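Local coordinates for protein bacteriophage virulence determinant (Salmonella enterica subsp. enterica serovar Typhimurium str. 14028S, PDB 6GGR) that probably acts as a zinc metalloprotease effector of the PipA family that cleaves NF-kappaB transcription factors in the infected host cell, at residues Y148-R162 against M198-S211. Sequence-based numbering, arbitrary orientation.
Sequences YYESNDGPQQFDTTR and MGHTSPPRIAYEFS
The C-terminal tail, 198-211, packs along the beta hairpin 148-157 and the N-terminus of helix 160-173, with Tyr149 and Arg205 meeting at its middle. With CG between the backbone N and the carbonyl carbon (chi1 68°), the Tyr149 ring reaches Pro203, and its OH donates in the carbonyl plane to Pro203 O at 2.7 Å. Arg205 runs fully extended past this ring, its CB 3.5 Å from Tyr149 CD1, and presents one guanidinium face to the edge of Phe158: Phe158 CZ sits 3.4 Å above the Arg205 guanidinium plane, toward its rim, the two planes 83° apart. Ile206 N bonds Glu150 O at 3.0 Å, while the Pro203 ring packs against Gln156 and Asp153.

At the helix start, His200 NE2 donates a short, bent hydrogen bond (2.6 Å, 139°) to Asp159 OD2, on its syn side but tilted from the carboxylate plane; Asp159 OD1 caps Arg162 N. His200 ND1 bonds Ser202 OG at 3.0 Å, so both ring nitrogens are engaged and the ring's rotation is fixed. Arg162 NH2 donates almost straight to Ser202 OG, and its NH1 to Asn192. The aspartate thus serves helix and tail at once. Arg205 lies near His166, a zinc ligand of this protein, though no zinc is bound to this chain here; its NH2, shared between Tyr208 O and the backbone of the chain of another protein, ties the tail to that partner.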
ATOM      1  N   TYR B 148      -6.515   3.011   7.639  1.00 27.84           N
ATOM      2  CA  TYR B 148      -6.431   2.775   9.058  1.00 35.56           C
ATOM      3  C   TYR B 148      -5.256   1.939   9.552  1.00 29.10           C
ATOM      4  O   TYR B 148      -4.729   1.186   8.855  1.00 25.30           O
ATOM      5  CB  TYR B 148      -7.789   2.165   9.576  1.00 27.70           C
ATOM      6  CG  TYR B 148      -9.003   3.116   9.480  1.00 25.20           C
ATOM      7  CD1 TYR B 148      -9.699   3.258   8.318  1.00 31.93           C
ATOM      8  CD2 TYR B 148      -9.414   3.873  10.548  1.00 25.96           C
ATOM      9  CE1 TYR B 148     -10.747   4.069   8.210  1.00 31.44           C
ATOM     10  CE2 TYR B 148     -10.465   4.692  10.480  1.00 29.73           C
ATOM     11  CZ  TYR B 148     -11.168   4.794   9.305  1.00 30.94           C
ATOM     12  OH  TYR B 148     -12.192   5.639   9.211  1.00 34.71           O
ATOM     13  N   TYR B 149      -4.860   2.190  10.777  1.00 26.86           N
ATOM     14  CA  TYR B 149      -3.881   1.328  11.420  1.00 27.42           C
ATOM     15  C   TYR B 149      -4.438   0.855  12.756  1.00 27.15           C
ATOM     16  O   TYR B 149      -5.376   1.439  13.308  1.00 24.80           O
ATOM     17  CB  TYR B 149      -2.525   2.038  11.610  1.00 31.65           C
ATOM     18  CG  TYR B 149      -2.497   3.184  12.606  1.00 31.00           C
ATOM     19  CD1 TYR B 149      -2.376   2.947  13.969  1.00 34.17           C
ATOM     20  CD2 TYR B 149      -2.551   4.505  12.178  1.00 25.96           C
ATOM     21  CE1 TYR B 149      -2.331   3.993  14.881  1.00 32.56           C
ATOM     22  CE2 TYR B 149      -2.507   5.558  13.083  1.00 30.21           C
ATOM     23  CZ  TYR B 149      -2.395   5.295  14.429  1.00 32.86           C
ATOM     24  OH  TYR B 149      -2.353   6.345  15.318  1.00 28.58           O
ATOM     25  N   GLU B 150      -3.856  -0.220  13.272  1.00 29.11           N
ATOM     26  CA  GLU B 150      -4.364  -0.857  14.478  1.00 27.74           C
ATOM     27  C   GLU B 150      -3.717  -0.249  15.717  1.00 36.05           C
ATOM     28  O   GLU B 150      -2.507  -0.007  15.745  1.00 31.30           O
ATOM     29  CB  GLU B 150      -4.106  -2.360  14.434  1.00 31.88           C
ATOM     30  CG  GLU B 150      -4.934  -3.148  15.436  1.00 46.94           C
ATOM     31  CD  GLU B 150      -5.151  -4.586  15.005  1.00 62.29           C
ATOM     32  OE1 GLU B 150      -4.182  -5.221  14.537  1.00 67.43           O
ATOM     33  OE2 GLU B 150      -6.292  -5.076  15.125  1.00 66.56           O
ATOM     34  N   SER B 151      -4.537   0.001  16.738  1.00 34.40           N
ATOM     35  CA  SER B 151      -4.069   0.526  18.013  1.00 40.22           C
ATOM     36  C   SER B 151      -4.876  -0.112  19.133  1.00 42.69           C
ATOM     37  O   SER B 151      -5.828  -0.859  18.895  1.00 35.51           O
ATOM     38  CB  SER B 151      -4.197   2.053  18.083  1.00 34.38           C
ATOM     39  OG  SER B 151      -5.525   2.433  18.409  1.00 37.70           O
ATOM     40  N   ASN B 152      -4.487   0.195  20.372  1.00 48.93           N
ATOM     41  CA  ASN B 152      -5.231  -0.297  21.525  1.00 47.32           C
ATOM     42  C   ASN B 152      -6.564   0.420  21.693  1.00 43.01           C
ATOM     43  O   ASN B 152      -7.439  -0.088  22.402  1.00 47.14           O
ATOM     44  CB  ASN B 152      -4.402  -0.140  22.799  1.00 44.08           C
ATOM     45  CG  ASN B 152      -3.181  -1.038  22.815  1.00 44.84           C
ATOM     46  OD1 ASN B 152      -3.227  -2.176  22.346  1.00 49.22           O
ATOM     47  ND2 ASN B 152      -2.081  -0.532  23.362  1.00 45.20           N
ATOM     48  N   ASP B 153      -6.731   1.585  21.069  1.00 41.85           N
ATOM     49  CA  ASP B 153      -7.978   2.336  21.120  1.00 46.61           C
ATOM     50  C   ASP B 153      -8.859   2.071  19.908  1.00 44.53           C
ATOM     51  O   ASP B 153      -9.765   2.861  19.622  1.00 43.89           O
ATOM     52  CB  ASP B 153      -7.691   3.835  21.229  1.00 45.96           C
ATOM     53  CG  ASP B 153      -6.971   4.200  22.506  1.00 46.96           C
ATOM     54  OD1 ASP B 153      -7.064   3.438  23.491  1.00 60.25           O
ATOM     55  OD2 ASP B 153      -6.310   5.259  22.519  1.00 45.69           O
ATOM     56  N   GLY B 154      -8.611   0.981  19.190  1.00 46.88           N
ATOM     57  CA  GLY B 154      -9.335   0.694  17.976  1.00 40.63           C
ATOM     58  C   GLY B 154      -8.654   1.274  16.755  1.00 36.41           C
ATOM     59  O   GLY B 154      -7.598   1.912  16.839  1.00 30.69           O
ATOM     60  N   PRO B 155      -9.260   1.072  15.589  1.00 40.26           N
ATOM     61  CA  PRO B 155      -8.634   1.538  14.347  1.00 32.55           C
ATOM     62  C   PRO B 155      -8.496   3.051  14.329  1.00 29.19           C
ATOM     63  O   PRO B 155      -9.432   3.784  14.652  1.00 37.85           O
ATOM     64  CB  PRO B 155      -9.592   1.041  13.259  1.00 35.96           C
ATOM     65  CG  PRO B 155     -10.909   0.876  13.954  1.00 40.82           C
ATOM     66  CD  PRO B 155     -10.577   0.453  15.355  1.00 33.80           C
ATOM     67  N   GLN B 156      -7.309   3.511  13.942  1.00 28.06           N
ATOM     68  CA  GLN B 156      -6.998   4.928  13.837  1.00 27.03           C
ATOM     69  C   GLN B 156      -6.755   5.281  12.378  1.00 29.69           C
ATOM     70  O   GLN B 156      -6.155   4.498  11.635  1.00 32.46           O
ATOM     71  CB  GLN B 156      -5.755   5.283  14.663  1.00 25.81           C
ATOM     72  CG  GLN B 156      -5.828   4.863  16.115  1.00 31.57           C
ATOM     73  CD  GLN B 156      -6.949   5.550  16.858  1.00 35.55           C
ATOM     74  OE1 GLN B 156      -7.036   6.777  16.872  1.00 31.56           O
ATOM     75  NE2 GLN B 156      -7.824   4.763  17.473  1.00 41.25           N
ATOM     76  N   GLN B 157      -7.220   6.457  11.975  1.00 33.70           N
ATOM     77  CA  GLN B 157      -6.939   6.945  10.632  1.00 34.19           C
ATOM     78  C   GLN B 157      -5.480   7.357  10.523  1.00 36.54           C
ATOM     79  O   GLN B 157      -4.927   7.983  11.433  1.00 23.75           O
ATOM     80  CB  GLN B 157      -7.817   8.148  10.290  1.00 37.45           C
ATOM     81  CG  GLN B 157      -9.302   7.883  10.283  1.00 39.72           C
ATOM     82  CD  GLN B 157     -10.073   8.973   9.561  1.00 38.08           C
ATOM     83  OE1 GLN B 157      -9.483   9.854   8.934  1.00 51.92           O
ATOM     84  NE2 GLN B 157     -11.395   8.918   9.643  1.00 41.80           N
ATOM     85  N   PHE B 158      -4.854   7.007   9.403  1.00 32.01           N
ATOM     86  CA  PHE B 158      -3.570   7.608   9.071  1.00 32.42           C
ATOM     87  C   PHE B 158      -3.755   9.101   8.843  1.00 35.81           C
ATOM     88  O   PHE B 158      -4.719   9.531   8.204  1.00 37.20           O
ATOM     89  CB  PHE B 158      -2.982   6.969   7.814  1.00 32.06           C
ATOM     90  CG  PHE B 158      -2.251   5.680   8.059  1.00 28.10           C
ATOM     91  CD1 PHE B 158      -1.012   5.679   8.667  1.00 25.50           C
ATOM     92  CD2 PHE B 158      -2.785   4.475   7.637  1.00 30.45           C
ATOM     93  CE1 PHE B 158      -0.327   4.500   8.879  1.00 30.37           C
ATOM     94  CE2 PHE B 158      -2.103   3.290   7.843  1.00 35.61           C
ATOM     95  CZ  PHE B 158      -0.869   3.306   8.467  1.00 29.45           C
ATOM     96  N   ASP B 159      -2.831   9.896   9.371  1.00 29.94           N
ATOM     97  CA  ASP B 159      -2.787  11.323   9.097  1.00 28.24           C
ATOM     98  C   ASP B 159      -1.475  11.658   8.397  1.00 32.26           C
ATOM     99  O   ASP B 159      -0.562  10.834   8.306  1.00 37.18           O
ATOM    100  CB  ASP B 159      -2.951  12.146  10.383  1.00 39.31           C
ATOM    101  CG  ASP B 159      -1.714  12.121  11.267  1.00 38.19           C
ATOM    102  OD1 ASP B 159      -1.056  11.063  11.374  1.00 35.46           O
ATOM    103  OD2 ASP B 159      -1.399  13.176  11.855  1.00 46.69           O
ATOM    104  N   THR B 160      -1.395  12.891   7.895  1.00 27.57           N
ATOM    105  CA  THR B 160      -0.246  13.295   7.089  1.00 33.47           C
ATOM    106  C   THR B 160       1.056  13.095   7.854  1.00 28.27           C
ATOM    107  O   THR B 160       2.030  12.555   7.317  1.00 27.83           O
ATOM    108  CB  THR B 160      -0.404  14.757   6.663  1.00 37.52           C
ATOM    109  OG1 THR B 160      -1.634  14.913   5.951  1.00 42.69           O
ATOM    110  CG2 THR B 160       0.750  15.197   5.769  1.00 40.44           C
ATOM    111  N   THR B 161       1.091  13.522   9.115  1.00 24.13           N
ATOM    112  CA  THR B 161       2.325  13.433   9.889  1.00 26.72           C
ATOM    113  C   THR B 161       2.819  11.994   9.963  1.00 26.28           C
ATOM    114  O   THR B 161       3.964  11.701   9.600  1.00 26.22           O
ATOM    115  CB  THR B 161       2.112  14.010  11.285  1.00 37.97           C
ATOM    116  OG1 THR B 161       1.607  15.345  11.173  1.00 35.82           O
ATOM    117  CG2 THR B 161       3.427  14.032  12.066  1.00 39.80           C
ATOM    118  N   ARG B 162       1.959  11.074  10.413  1.00 27.30           N
ATOM    119  CA  ARG B 162       2.365   9.676  10.523  1.00 30.34           C
ATOM    120  C   ARG B 162       2.796   9.119   9.171  1.00 28.66           C
ATOM    121  O   ARG B 162       3.826   8.446   9.068  1.00 26.47           O
ATOM    122  CB  ARG B 162       1.233   8.829  11.107  1.00 22.61           C
ATOM    123  CG  ARG B 162       1.627   7.368  11.324  1.00 27.50           C
ATOM    124  CD  ARG B 162       0.576   6.579  12.107  1.00 27.26           C
ATOM    125  NE  ARG B 162       0.538   6.928  13.529  1.00 29.94           N
ATOM    126  CZ  ARG B 162       1.343   6.416  14.460  1.00 28.82           C
ATOM    127  NH1 ARG B 162       2.270   5.526  14.138  1.00 26.57           N
ATOM    128  NH2 ARG B 162       1.225   6.792  15.725  1.00 28.12           N
ATOM    129  N   MET B 198       7.191  14.153  19.250  1.00 29.23           N
ATOM    130  CA  MET B 198       6.721  15.384  18.625  1.00 33.83           C
ATOM    131  C   MET B 198       5.470  15.946  19.286  1.00 34.20           C
ATOM    132  O   MET B 198       4.991  17.003  18.863  1.00 40.83           O
ATOM    133  CB  MET B 198       6.423  15.143  17.138  1.00 29.37           C
ATOM    134  CG  MET B 198       7.638  14.824  16.286  1.00 34.85           C
ATOM    135  SD  MET B 198       7.174  14.389  14.601  1.00 32.27           S
ATOM    136  CE  MET B 198       6.693  16.000  13.983  1.00 33.79           C
ATOM    137  N   GLY B 199       4.921  15.273  20.293  1.00 30.87           N
ATOM    138  CA  GLY B 199       3.657  15.698  20.855  1.00 37.95           C
ATOM    139  C   GLY B 199       2.458  15.319  20.020  1.00 42.58           C
ATOM    140  O   GLY B 199       1.392  15.920  20.176  1.00 42.23           O
ATOM    141  N   HIS B 200       2.604  14.349  19.124  1.00 37.57           N
ATOM    142  CA  HIS B 200       1.478  13.867  18.336  1.00 30.76           C
ATOM    143  C   HIS B 200       0.586  12.976  19.194  1.00 28.92           C
ATOM    144  O   HIS B 200       1.056  12.013  19.808  1.00 37.09           O
ATOM    145  CB  HIS B 200       1.980  13.106  17.111  1.00 38.67           C
ATOM    146  CG  HIS B 200       0.994  13.059  15.987  1.00 39.39           C
ATOM    147  ND1 HIS B 200      -0.020  12.127  15.927  1.00 41.73           N
ATOM    148  CD2 HIS B 200       0.863  13.832  14.883  1.00 38.09           C
ATOM    149  CE1 HIS B 200      -0.731  12.324  14.831  1.00 45.38           C
ATOM    150  NE2 HIS B 200      -0.216  13.352  14.180  1.00 40.84           N
ATOM    151  N   THR B 201      -0.709  13.296  19.225  1.00 28.62           N
ATOM    152  CA  THR B 201      -1.649  12.665  20.148  1.00 39.94           C
ATOM    153  C   THR B 201      -2.087  11.269  19.710  1.00 43.03           C
ATOM    154  O   THR B 201      -2.586  10.505  20.545  1.00 39.41           O
ATOM    155  CB  THR B 201      -2.881  13.569  20.301  1.00 60.82           C
ATOM    156  OG1 THR B 201      -2.480  14.829  20.853  1.00 62.61           O
ATOM    157  CG2 THR B 201      -3.944  12.940  21.204  1.00 83.53           C
ATOM    158  N   SER B 202      -1.920  10.921  18.440  1.00 34.29           N
ATOM    159  CA  SER B 202      -2.478   9.674  17.933  1.00 35.54           C
ATOM    160  C   SER B 202      -1.987   8.496  18.775  1.00 40.61           C
ATOM    161  O   SER B 202      -0.825   8.480  19.196  1.00 35.55           O
ATOM    162  CB  SER B 202      -2.085   9.465  16.469  1.00 35.32           C
ATOM    163  OG  SER B 202      -0.698   9.191  16.338  1.00 36.62           O
ATOM    164  N   PRO B 203      -2.834   7.499  19.041  1.00 41.26           N
ATOM    165  CA  PRO B 203      -2.352   6.319  19.753  1.00 39.35           C
ATOM    166  C   PRO B 203      -1.289   5.613  18.943  1.00 37.79           C
ATOM    167  O   PRO B 203      -1.332   5.611  17.699  1.00 30.98           O
ATOM    168  CB  PRO B 203      -3.616   5.454  19.898  1.00 49.66           C
ATOM    169  CG  PRO B 203      -4.765   6.351  19.609  1.00 41.65           C
ATOM    170  CD  PRO B 203      -4.256   7.388  18.677  1.00 39.94           C
ATOM    171  N   PRO B 204      -0.308   4.997  19.599  1.00 36.82           N
ATOM    172  CA  PRO B 204       0.730   4.287  18.843  1.00 31.37           C
ATOM    173  C   PRO B 204       0.172   3.073  18.118  1.00 34.85           C
ATOM    174  O   PRO B 204      -0.822   2.467  18.525  1.00 35.82           O
ATOM    175  CB  PRO B 204       1.749   3.887  19.914  1.00 37.62           C
ATOM    176  CG  PRO B 204       1.011   3.938  21.194  1.00 48.84           C
ATOM    177  CD  PRO B 204      -0.051   4.977  21.047  1.00 40.49           C
ATOM    178  N   ARG B 205       0.840   2.723  17.024  1.00 31.22           N
ATOM    179  CA  ARG B 205       0.412   1.639  16.149  1.00 36.80           C
ATOM    180  C   ARG B 205       0.957   0.326  16.694  1.00 38.07           C
ATOM    181  O   ARG B 205       2.169   0.096  16.678  1.00 33.25           O
ATOM    182  CB  ARG B 205       0.906   1.902  14.732  1.00 38.04           C
ATOM    183  CG  ARG B 205       0.484   0.890  13.689  1.00 38.46           C
ATOM    184  CD  ARG B 205       1.063   1.300  12.352  1.00 35.15           C
ATOM    185  NE  ARG B 205       0.609   0.474  11.241  1.00 31.36           N
ATOM    186  CZ  ARG B 205       1.031   0.629   9.991  1.00 32.11           C
ATOM    187  NH1 ARG B 205       1.914   1.582   9.698  1.00 30.40           N
ATOM    188  NH2 ARG B 205       0.569  -0.164   9.032  1.00 35.94           N
ATOM    189  N   ILE B 206       0.059  -0.547  17.164  1.00 37.50           N
ATOM    190  CA  ILE B 206       0.470  -1.776  17.836  1.00 36.55           C
ATOM    191  C   ILE B 206       0.765  -2.911  16.869  1.00 41.87           C
ATOM    192  O   ILE B 206       1.386  -3.906  17.274  1.00 41.78           O
ATOM    193  CB  ILE B 206      -0.600  -2.238  18.847  1.00 49.02           C
ATOM    194  CG1 ILE B 206      -1.880  -2.686  18.127  1.00 55.33           C
ATOM    195  CG2 ILE B 206      -0.900  -1.118  19.839  1.00 46.71           C
ATOM    196  CD1 ILE B 206      -2.973  -3.187  19.056  1.00 51.80           C
ATOM    197  N   ALA B 207       0.342  -2.802  15.611  1.00 45.88           N
ATOM    198  CA  ALA B 207       0.581  -3.848  14.628  1.00 47.76           C
ATOM    199  C   ALA B 207       0.583  -3.229  13.240  1.00 43.87           C
ATOM    200  O   ALA B 207      -0.110  -2.239  12.986  1.00 39.72           O
ATOM    201  CB  ALA B 207      -0.477  -4.952  14.713  1.00 50.53           C
ATOM    202  N   TYR B 208       1.370  -3.824  12.343  1.00 39.62           N
ATOM    203  CA  TYR B 208       1.419  -3.333  10.971  1.00 51.93           C
ATOM    204  C   TYR B 208       0.151  -3.708  10.209  1.00 44.47           C
ATOM    205  O   TYR B 208      -0.418  -2.873   9.497  1.00 43.82           O
ATOM    206  CB  TYR B 208       2.657  -3.875  10.257  1.00 56.22           C
ATOM    207  CG  TYR B 208       2.834  -3.331   8.860  1.00 52.56           C
ATOM    208  CD1 TYR B 208       3.390  -2.075   8.648  1.00 43.40           C
ATOM    209  CD2 TYR B 208       2.446  -4.072   7.749  1.00 55.16           C
ATOM    210  CE1 TYR B 208       3.553  -1.571   7.375  1.00 46.48           C
ATOM    211  CE2 TYR B 208       2.607  -3.576   6.470  1.00 48.83           C
ATOM    212  CZ  TYR B 208       3.162  -2.326   6.289  1.00 51.87           C
ATOM    213  OH  TYR B 208       3.326  -1.821   5.021  1.00 50.20           O
ATOM    214  N   GLU B 209      -0.309  -4.946  10.351  1.00 41.71           N
ATOM    215  CA  GLU B 209      -1.538  -5.404   9.723  1.00 42.60           C
ATOM    216  C   GLU B 209      -2.610  -5.637  10.779  1.00 51.48           C
ATOM    217  O   GLU B 209      -2.324  -5.760  11.973  1.00 67.38           O
ATOM    218  CB  GLU B 209      -1.293  -6.686   8.915  1.00 55.67           C
ATOM    219  CG  GLU B 209      -1.039  -6.432   7.426  1.00 56.84           C
ATOM    220  CD  GLU B 209       0.087  -7.274   6.852  1.00 78.60           C
ATOM    221  OE1 GLU B 209       0.537  -8.224   7.527  1.00 88.13           O
ATOM    222  OE2 GLU B 209       0.526  -6.981   5.720  1.00 86.04           O
ATOM    223  N   PHE B 210      -3.859  -5.684  10.322  1.00 55.91           N
ATOM    224  CA  PHE B 210      -4.989  -5.864  11.216  1.00 53.31           C
ATOM    225  C   PHE B 210      -5.100  -7.320  11.664  1.00 52.26           C
ATOM    226  O   PHE B 210      -4.462  -8.223  11.116  1.00 60.68           O
ATOM    227  CB  PHE B 210      -6.290  -5.436  10.535  1.00 66.51           C
ATOM    228  CG  PHE B 210      -6.480  -3.951  10.467  1.00 63.12           C
ATOM    229  CD1 PHE B 210      -6.685  -3.216  11.623  1.00 56.39           C
ATOM    230  CD2 PHE B 210      -6.470  -3.293   9.248  1.00 52.99           C
ATOM    231  CE1 PHE B 210      -6.863  -1.848  11.568  1.00 47.02           C
ATOM    232  CE2 PHE B 210      -6.650  -1.922   9.186  1.00 53.55           C
ATOM    233  CZ  PHE B 210      -6.847  -1.199  10.349  1.00 39.57           C
ATOM    234  N   SER B 211      -5.933  -7.539  12.678  1.00 68.73           N
ATOM    235  CA  SER B 211      -6.290  -8.886  13.108  1.00 84.28           C
ATOM    236  C   SER B 211      -7.622  -8.875  13.852  1.00 78.33           C
ATOM    237  O   SER B 211      -8.686  -8.944  13.237  1.00 74.62           O
ATOM    238  CB  SER B 211      -5.197  -9.480  13.997  1.00104.02           C
ATOM    239  OG  SER B 211      -4.178 -10.086  13.218  1.00113.80           O
TER
HETATM  240  O   HOH W   1      -3.034  -0.875   8.804  1.00 36.12           O
HETATM  241  O   HOH W   2      -2.059  -1.140  11.328  1.00 32.71           O
HETATM  242  O   HOH W   3      -2.111   1.975  20.576  1.00 31.61           O
HETATM  243  O   HOH W   4      -1.484   8.993  12.989  1.00 39.52           O